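Local structure of titin (Homo sapiens, 2J8H) at residues R12-R17 with A92-E97; G49-I54 with L64-V69. The protein is the giant elastic protein of muscle, represented here by a rigid tandem of two immunoglobulin domains from its A-band region. One frame throughout, in Å; residues are numbered along the deposited sequence.

Both contacts belong to the first of the two immunoglobulin domains and lie in its two facing sheets, their centres about 14 Å apart. Contact 1 closes a long loop of chain by parallel pairing; contact 2, nested inside that loop, is an antiparallel hairpin pairing. Each is partly buried: Leu94, Val16 and Val96 of contact 1 and Ile66 and Val69 of contact 2 face the interior, where Val69 CG2 lies 3.6 Å from Val16 CG1, while Asn15, Glu95, Arg17 and Glu97 take the other face in contact 1, and Arg53 with Ile65 in contact 2. The outer chemistry differs: carboxylates and one weak salt bridge in contact 1, an arginine laid on an isoleucine in contact 2.

Contact 1. Residues R12-R17 with A92-E97; sequences RNLNVR and ASLEVE
Leu14 N donates a hydrogen bond to Ser93 O at 2.8 Å, the first rung of a parallel pairing that continues through Glu95 N to Leu14 O, Val16 N to Glu95 O and Glu97 N to Val16 O. In the I-set immunoglobulin fold this is the A' strand set beside strand G, the one parallel pair of an otherwise antiparallel sandwich. Ahead of the strand, a side chain takes over from the backbone: Asn13 OD1 accepts from Ser93 N at 2.8 Å, with the donor 44° out of the amide carbonyl plane. A water bridges Leu14 O and Ser93 OG. At the far end, Arg17, its chain bent at chi2 and chi3, brings NE to Glu97 OE1 in a weak salt bridge of 3.3 Å; the carboxylate oxygen sits at the guanidinium edge, the two planes 29° apart. The stronger hold on this arginine is Asn21 O of the second subunit, which takes NH1. On the inner face, Leu94 has CG anti to its backbone N (chi1 176°), which swings the side chain toward the neighbouring strand. Its CD1 fits between two residues there, 3.7 Å from both Leu14 CB and Val16 CG2.

Contact 2. Residues G49-I54 with L64-V69; sequences GLKYRI and LIIASV
One face of the Arg53 guanidinium is laid on Ile65: CD1 stands 3.8 Å from the plane, offset toward the rim, and CG2 meets the same face, 3.5 Å from Arg53 NH2. A bend at chi3 (-82°) folds the arginine back across the isoleucine, and its NE donates to a water at 3.0 Å. The same water lies within hydrogen-bonding distance of Leu50 O and Ile65 O, linking the turn to the facing strand. The Tyr52 ring is covered on one face by its own neighbour, Lys51 CG, over the ring centre. Ile66 lies alongside the tyrosine and points the same way, its CG2 meeting Tyr52 CE2 obliquely at 4.0 Å. These residues belong to the hairpin of strands 52-57 and 61-66, the D and E strands of the I-set immunoglobulin fold. Arg53 and Ile65 are a hydrogen-bonded pair of it, each N reaching the other's O, and Ala67 N to Lys51 O carries the bonding on past the strand. Strand 52-57 is the outermost of its sheet within the chain, but at Ile54 a strand of the third subunit joins it in parallel. On the inward side, Leu64 CD1 crosses to Ile54 CG1 at 3.7 Å, and both side chains pack on Trp38. Lys51 leaves the backbone with CG anti to N (chi1 -175°), bends once at chi2 and then runs straight, passing CE over Ile66 CG2. Its ammonium is gripped twice, by a salt bridge to Asp73 and by Ala67 O, where NZ stands 2.6 Å away almost exactly in line with the carbonyl bond.

Contact 1. Residues R12-R17 with A92-E97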
ATOM      1  N   ARG A  12      -9.451 -10.761  20.373  1.00 54.27           N
ATOM      2  CA  ARG A  12     -10.403  -9.672  20.137  1.00 54.86           C
ATOM      3  C   ARG A  12     -11.016  -9.798  18.751  1.00 53.61           C
ATOM      4  O   ARG A  12     -10.303 -10.078  17.806  1.00 53.21           O
ATOM      5  CB  ARG A  12      -9.680  -8.320  20.213  1.00 55.36           C
ATOM      6  CG  ARG A  12      -9.468  -7.812  21.616  1.00 58.25           C
ATOM      7  CD  ARG A  12      -8.884  -6.389  21.632  1.00 59.98           C
ATOM      8  NE  ARG A  12      -7.949  -6.243  22.757  1.00 64.42           N
ATOM      9  CZ  ARG A  12      -8.238  -5.728  23.952  1.00 65.29           C
ATOM     10  NH1 ARG A  12      -9.452  -5.244  24.224  1.00 66.00           N
ATOM     11  NH2 ARG A  12      -7.283  -5.686  24.883  1.00 65.45           N
ATOM     12  N   ASN A  13     -12.322  -9.556  18.635  1.00 53.14           N
ATOM     13  CA  ASN A  13     -12.953  -9.365  17.331  1.00 52.78           C
ATOM     14  C   ASN A  13     -12.263  -8.205  16.618  1.00 52.45           C
ATOM     15  O   ASN A  13     -11.929  -7.182  17.250  1.00 53.29           O
ATOM     16  CB  ASN A  13     -14.447  -9.060  17.480  1.00 52.80           C
ATOM     17  CG  ASN A  13     -15.274 -10.279  17.850  1.00 52.97           C
ATOM     18  OD1 ASN A  13     -14.810 -11.420  17.763  1.00 52.62           O
ATOM     19  ND2 ASN A  13     -16.524 -10.040  18.233  1.00 51.80           N
ATOM     20  N   LEU A  14     -12.054  -8.350  15.314  1.00 51.61           N
ATOM     21  CA  LEU A  14     -11.306  -7.368  14.517  1.00 51.35           C
ATOM     22  C   LEU A  14     -12.147  -6.865  13.359  1.00 50.41           C
ATOM     23  O   LEU A  14     -12.912  -7.628  12.781  1.00 50.01           O
ATOM     24  CB  LEU A  14     -10.068  -7.998  13.875  1.00 51.63           C
ATOM     25  CG  LEU A  14      -8.894  -8.543  14.689  1.00 54.35           C
ATOM     26  CD1 LEU A  14      -7.870  -9.148  13.725  1.00 55.57           C
ATOM     27  CD2 LEU A  14      -8.283  -7.412  15.525  1.00 57.07           C
ATOM     28  N   ASN A  15     -11.953  -5.592  13.018  1.00 49.76           N
ATOM     29  CA  ASN A  15     -12.443  -4.981  11.794  1.00 49.45           C
ATOM     30  C   ASN A  15     -11.249  -4.343  11.100  1.00 48.79           C
ATOM     31  O   ASN A  15     -10.688  -3.367  11.585  1.00 48.60           O
ATOM     32  CB  ASN A  15     -13.473  -3.906  12.102  1.00 49.48           C
ATOM     33  CG  ASN A  15     -14.813  -4.483  12.478  1.00 51.33           C
ATOM     34  OD1 ASN A  15     -14.962  -5.072  13.534  1.00 55.91           O
ATOM     35  ND2 ASN A  15     -15.796  -4.315  11.612  1.00 55.07           N
ATOM     36  N   VAL A  16     -10.875  -4.887   9.956  1.00 47.74           N
ATOM     37  CA  VAL A  16      -9.646  -4.503   9.286  1.00 47.74           C
ATOM     38  C   VAL A  16      -9.976  -4.064   7.877  1.00 47.35           C
ATOM     39  O   VAL A  16     -10.845  -4.630   7.221  1.00 46.17           O
ATOM     40  CB  VAL A  16      -8.652  -5.691   9.272  1.00 47.33           C
ATOM     41  CG1 VAL A  16      -7.370  -5.361   8.502  1.00 47.37           C
ATOM     42  CG2 VAL A  16      -8.323  -6.068  10.685  1.00 48.16           C
ATOM     43  N   ARG A  17      -9.300  -3.019   7.424  1.00 47.70           N
ATOM     44  CA  ARG A  17      -9.493  -2.543   6.075  1.00 48.20           C
ATOM     45  C   ARG A  17      -8.935  -3.566   5.095  1.00 48.22           C
ATOM     46  O   ARG A  17      -7.904  -4.164   5.336  1.00 48.40           O
ATOM     47  CB  ARG A  17      -8.829  -1.173   5.881  1.00 47.58           C
ATOM     48  CG  ARG A  17      -9.037  -0.565   4.521  1.00 48.38           C
ATOM     49  CD  ARG A  17     -10.475  -0.145   4.277  1.00 49.44           C
ATOM     50  NE  ARG A  17     -11.051   0.657   5.365  1.00 48.82           N
ATOM     51  CZ  ARG A  17     -10.927   1.975   5.510  1.00 50.10           C
ATOM     52  NH1 ARG A  17     -10.240   2.718   4.634  1.00 48.15           N
ATOM     53  NH2 ARG A  17     -11.516   2.566   6.548  1.00 51.07           N
ATOM     54  N   ALA A  92     -12.556 -15.351  17.718  1.00 48.53           N
ATOM     55  CA  ALA A  92     -12.752 -13.959  17.303  1.00 48.76           C
ATOM     56  C   ALA A  92     -13.251 -13.970  15.867  1.00 48.59           C
ATOM     57  O   ALA A  92     -12.898 -14.860  15.088  1.00 49.13           O
ATOM     58  CB  ALA A  92     -11.433 -13.183  17.382  1.00 48.94           C
ATOM     59  N   SER A  93     -14.046 -12.977  15.509  1.00 48.80           N
ATOM     60  CA  SER A  93     -14.422 -12.782  14.125  1.00 48.70           C
ATOM     61  C   SER A  93     -13.554 -11.683  13.526  1.00 48.66           C
ATOM     62  O   SER A  93     -13.234 -10.685  14.186  1.00 48.95           O
ATOM     63  CB  SER A  93     -15.870 -12.377  14.061  1.00 49.29           C
ATOM     64  OG  SER A  93     -15.990 -11.081  14.610  1.00 52.05           O
ATOM     65  N   LEU A  94     -13.172 -11.877  12.275  1.00 48.23           N
ATOM     66  CA  LEU A  94     -12.581 -10.846  11.470  1.00 48.05           C
ATOM     67  C   LEU A  94     -13.642 -10.359  10.467  1.00 47.83           C
ATOM     68  O   LEU A  94     -14.216 -11.153   9.733  1.00 47.40           O
ATOM     69  CB  LEU A  94     -11.390 -11.423  10.731  1.00 47.90           C
ATOM     70  CG  LEU A  94     -10.680 -10.496   9.743  1.00 48.88           C
ATOM     71  CD1 LEU A  94     -10.324  -9.122  10.352  1.00 49.77           C
ATOM     72  CD2 LEU A  94      -9.450 -11.206   9.213  1.00 47.98           C
ATOM     73  N   GLU A  95     -13.934  -9.068  10.467  1.00 47.69           N
ATOM     74  CA  GLU A  95     -14.752  -8.493   9.441  1.00 48.24           C
ATOM     75  C   GLU A  95     -13.827  -7.602   8.642  1.00 47.64           C
ATOM     76  O   GLU A  95     -12.945  -6.958   9.195  1.00 46.81           O
ATOM     77  CB  GLU A  95     -15.923  -7.729  10.053  1.00 48.61           C
ATOM     78  CG  GLU A  95     -17.096  -8.669  10.371  1.00 51.38           C
ATOM     79  CD  GLU A  95     -17.793  -8.372  11.689  1.00 52.69           C
ATOM     80  OE1 GLU A  95     -18.358  -7.250  11.833  1.00 57.71           O
ATOM     81  OE2 GLU A  95     -17.811  -9.291  12.564  1.00 60.72           O
ATOM     82  N   VAL A  96     -13.999  -7.604   7.331  1.00 47.73           N
ATOM     83  CA  VAL A  96     -13.091  -6.889   6.451  1.00 47.38           C
ATOM     84  C   VAL A  96     -13.878  -5.785   5.805  1.00 47.21           C
ATOM     85  O   VAL A  96     -14.905  -6.025   5.162  1.00 46.17           O
ATOM     86  CB  VAL A  96     -12.441  -7.805   5.390  1.00 47.48           C
ATOM     87  CG1 VAL A  96     -11.569  -6.981   4.432  1.00 45.95           C
ATOM     88  CG2 VAL A  96     -11.622  -8.925   6.069  1.00 48.08           C
ATOM     89  N   GLU A  97     -13.393  -4.565   5.997  1.00 47.36           N
ATOM     90  CA  GLU A  97     -14.077  -3.381   5.532  1.00 47.78           C
ATOM     91  C   GLU A  97     -13.604  -3.121   4.114  1.00 47.19           C
ATOM     92  O   GLU A  97     -12.402  -3.034   3.856  1.00 45.44           O
ATOM     93  CB  GLU A  97     -13.747  -2.162   6.405  1.00 48.31           C
ATOM     94  CG  GLU A  97     -13.731  -2.425   7.924  1.00 49.42           C
ATOM     95  CD  GLU A  97     -13.170  -1.244   8.711  1.00 50.35           C
ATOM     96  OE1 GLU A  97     -12.264  -0.529   8.196  1.00 53.79           O
ATOM     97  OE2 GLU A  97     -13.656  -1.017   9.838  1.00 53.27           O
TER
HETATM   98  O   HOH W   1     -15.317  -8.437  13.804  1.00 45.58           O

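Contact 2. Residues G49-I54 with L64-V69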
ATOM      1  N   GLY A  49       4.113 -18.491   5.967  1.00 45.31           N
ATOM      2  CA  GLY A  49       5.048 -17.396   5.947  1.00 46.41           C
ATOM      3  C   GLY A  49       4.585 -16.223   5.110  1.00 46.93           C
ATOM      4  O   GLY A  49       5.187 -15.171   5.148  1.00 48.66           O
ATOM      5  N   LEU A  50       3.544 -16.422   4.316  1.00 47.71           N
ATOM      6  CA  LEU A  50       3.073 -15.448   3.341  1.00 47.65           C
ATOM      7  C   LEU A  50       1.688 -14.990   3.801  1.00 47.76           C
ATOM      8  O   LEU A  50       1.570 -14.003   4.552  1.00 48.86           O
ATOM      9  CB  LEU A  50       3.027 -16.120   1.978  1.00 48.22           C
ATOM     10  CG  LEU A  50       4.410 -16.612   1.489  1.00 49.78           C
ATOM     11  CD1 LEU A  50       4.243 -17.861   0.625  1.00 52.76           C
ATOM     12  CD2 LEU A  50       5.137 -15.517   0.732  1.00 52.08           C
ATOM     13  N   LYS A  51       0.660 -15.752   3.454  1.00 47.43           N
ATOM     14  CA  LYS A  51      -0.701 -15.415   3.873  1.00 47.48           C
ATOM     15  C   LYS A  51      -0.826 -15.463   5.376  1.00 47.33           C
ATOM     16  O   LYS A  51      -1.493 -14.619   5.958  1.00 47.15           O
ATOM     17  CB  LYS A  51      -1.719 -16.387   3.280  1.00 47.79           C
ATOM     18  CG  LYS A  51      -3.187 -16.033   3.574  1.00 47.69           C
ATOM     19  CD  LYS A  51      -3.555 -14.652   3.008  1.00 48.94           C
ATOM     20  CE  LYS A  51      -5.028 -14.258   3.278  1.00 48.45           C
ATOM     21  NZ  LYS A  51      -5.263 -12.893   2.754  1.00 45.10           N
ATOM     22  N   TYR A  52      -0.196 -16.472   5.999  1.00 47.50           N
ATOM     23  CA  TYR A  52      -0.330 -16.707   7.438  1.00 47.58           C
ATOM     24  C   TYR A  52       1.020 -16.824   8.103  1.00 47.60           C
ATOM     25  O   TYR A  52       1.846 -17.625   7.676  1.00 47.21           O
ATOM     26  CB  TYR A  52      -1.075 -18.008   7.707  1.00 48.19           C
ATOM     27  CG  TYR A  52      -2.476 -18.058   7.184  1.00 47.90           C
ATOM     28  CD1 TYR A  52      -2.816 -18.923   6.153  1.00 50.08           C
ATOM     29  CD2 TYR A  52      -3.480 -17.263   7.735  1.00 48.72           C
ATOM     30  CE1 TYR A  52      -4.112 -19.001   5.676  1.00 50.82           C
ATOM     31  CE2 TYR A  52      -4.797 -17.327   7.254  1.00 48.64           C
ATOM     32  CZ  TYR A  52      -5.103 -18.201   6.232  1.00 49.52           C
ATOM     33  OH  TYR A  52      -6.381 -18.279   5.713  1.00 50.75           O
ATOM     34  N   ARG A  53       1.224 -16.037   9.154  1.00 47.54           N
ATOM     35  CA  ARG A  53       2.417 -16.117   9.982  1.00 48.29           C
ATOM     36  C   ARG A  53       1.971 -16.269  11.413  1.00 47.96           C
ATOM     37  O   ARG A  53       1.089 -15.549  11.865  1.00 48.48           O
ATOM     38  CB  ARG A  53       3.241 -14.837   9.869  1.00 47.86           C
ATOM     39  CG  ARG A  53       4.049 -14.714   8.638  1.00 50.24           C
ATOM     40  CD  ARG A  53       4.721 -13.355   8.578  1.00 51.43           C
ATOM     41  NE  ARG A  53       3.787 -12.375   8.064  1.00 55.38           N
ATOM     42  CZ  ARG A  53       3.880 -11.052   8.250  1.00 58.76           C
ATOM     43  NH1 ARG A  53       4.878 -10.531   8.968  1.00 58.49           N
ATOM     44  NH2 ARG A  53       2.958 -10.241   7.700  1.00 58.27           N
ATOM     45  N   ILE A  54       2.572 -17.199  12.126  1.00 48.43           N
ATOM     46  CA  ILE A  54       2.218 -17.468  13.506  1.00 49.13           C
ATOM     47  C   ILE A  54       3.429 -17.115  14.315  1.00 49.98           C
ATOM     48  O   ILE A  54       4.553 -17.450  13.948  1.00 50.96           O
ATOM     49  CB  ILE A  54       1.852 -18.927  13.712  1.00 49.02           C
ATOM     50  CG1 ILE A  54       0.510 -19.193  13.056  1.00 49.39           C
ATOM     51  CG2 ILE A  54       1.825 -19.277  15.239  1.00 49.74           C
ATOM     52  CD1 ILE A  54       0.132 -20.640  12.962  1.00 50.64           C
ATOM     53  N   LEU A  64      -1.338 -14.351  15.341  1.00 45.66           N
ATOM     54  CA  LEU A  64      -1.465 -14.802  13.986  1.00 45.35           C
ATOM     55  C   LEU A  64      -1.583 -13.560  13.134  1.00 45.46           C
ATOM     56  O   LEU A  64      -2.426 -12.701  13.401  1.00 46.45           O
ATOM     57  CB  LEU A  64      -2.723 -15.642  13.850  1.00 45.24           C
ATOM     58  CG  LEU A  64      -3.154 -16.016  12.413  1.00 45.12           C
ATOM     59  CD1 LEU A  64      -2.189 -17.002  11.798  1.00 44.12           C
ATOM     60  CD2 LEU A  64      -4.594 -16.586  12.457  1.00 46.16           C
ATOM     61  N   ILE A  65      -0.750 -13.460  12.112  1.00 45.21           N
ATOM     62  CA  ILE A  65      -0.844 -12.393  11.151  1.00 45.39           C
ATOM     63  C   ILE A  65      -1.397 -12.952   9.847  1.00 45.77           C
ATOM     64  O   ILE A  65      -0.816 -13.859   9.257  1.00 44.68           O
ATOM     65  CB  ILE A  65       0.527 -11.730  10.874  1.00 45.30           C
ATOM     66  CG1 ILE A  65       1.222 -11.360  12.198  1.00 45.75           C
ATOM     67  CG2 ILE A  65       0.355 -10.472   9.970  1.00 44.83           C
ATOM     68  CD1 ILE A  65       2.707 -10.976  12.054  1.00 46.08           C
ATOM     69  N   ILE A  66      -2.527 -12.384   9.407  1.00 45.80           N
ATOM     70  CA  ILE A  66      -3.155 -12.722   8.134  1.00 45.70           C
ATOM     71  C   ILE A  66      -2.885 -11.567   7.221  1.00 45.88           C
ATOM     72  O   ILE A  66      -3.365 -10.476   7.469  1.00 45.23           O
ATOM     73  CB  ILE A  66      -4.679 -12.893   8.268  1.00 45.86           C
ATOM     74  CG1 ILE A  66      -4.994 -13.856   9.414  1.00 45.58           C
ATOM     75  CG2 ILE A  66      -5.299 -13.367   6.965  1.00 44.99           C
ATOM     76  CD1 ILE A  66      -6.454 -13.895   9.797  1.00 47.59           C
ATOM     77  N   ALA A  67      -2.136 -11.821   6.154  1.00 45.94           N
ATOM     78  CA  ALA A  67      -1.701 -10.769   5.278  1.00 46.62           C
ATOM     79  C   ALA A  67      -2.794 -10.359   4.336  1.00 47.56           C
ATOM     80  O   ALA A  67      -3.580 -11.198   3.853  1.00 47.55           O
ATOM     81  CB  ALA A  67      -0.480 -11.207   4.479  1.00 46.38           C
ATOM     82  N   SER A  68      -2.823  -9.057   4.043  1.00 48.22           N
ATOM     83  CA  SER A  68      -3.559  -8.566   2.909  1.00 48.93           C
ATOM     84  C   SER A  68      -4.961  -9.138   2.864  1.00 47.87           C
ATOM     85  O   SER A  68      -5.312  -9.929   1.973  1.00 47.12           O
ATOM     86  CB  SER A  68      -2.794  -8.901   1.626  1.00 50.23           C
ATOM     87  OG  SER A  68      -1.574  -8.167   1.587  1.00 53.36           O
ATOM     88  N   VAL A  69      -5.756  -8.749   3.853  1.00 47.03           N
ATOM     89  CA  VAL A  69      -7.046  -9.373   4.040  1.00 46.57           C
ATOM     90  C   VAL A  69      -8.024  -9.049   2.924  1.00 46.97           C
ATOM     91  O   VAL A  69      -8.049  -7.935   2.406  1.00 47.09           O
ATOM     92  CB  VAL A  69      -7.648  -9.084   5.437  1.00 46.73           C
ATOM     93  CG1 VAL A  69      -6.784  -9.714   6.478  1.00 45.45           C
ATOM     94  CG2 VAL A  69      -7.823  -7.588   5.692  1.00 47.07           C
TER
HETATM   95  O   HOH W   2       1.012 -13.034   7.301  1.00 41.83           O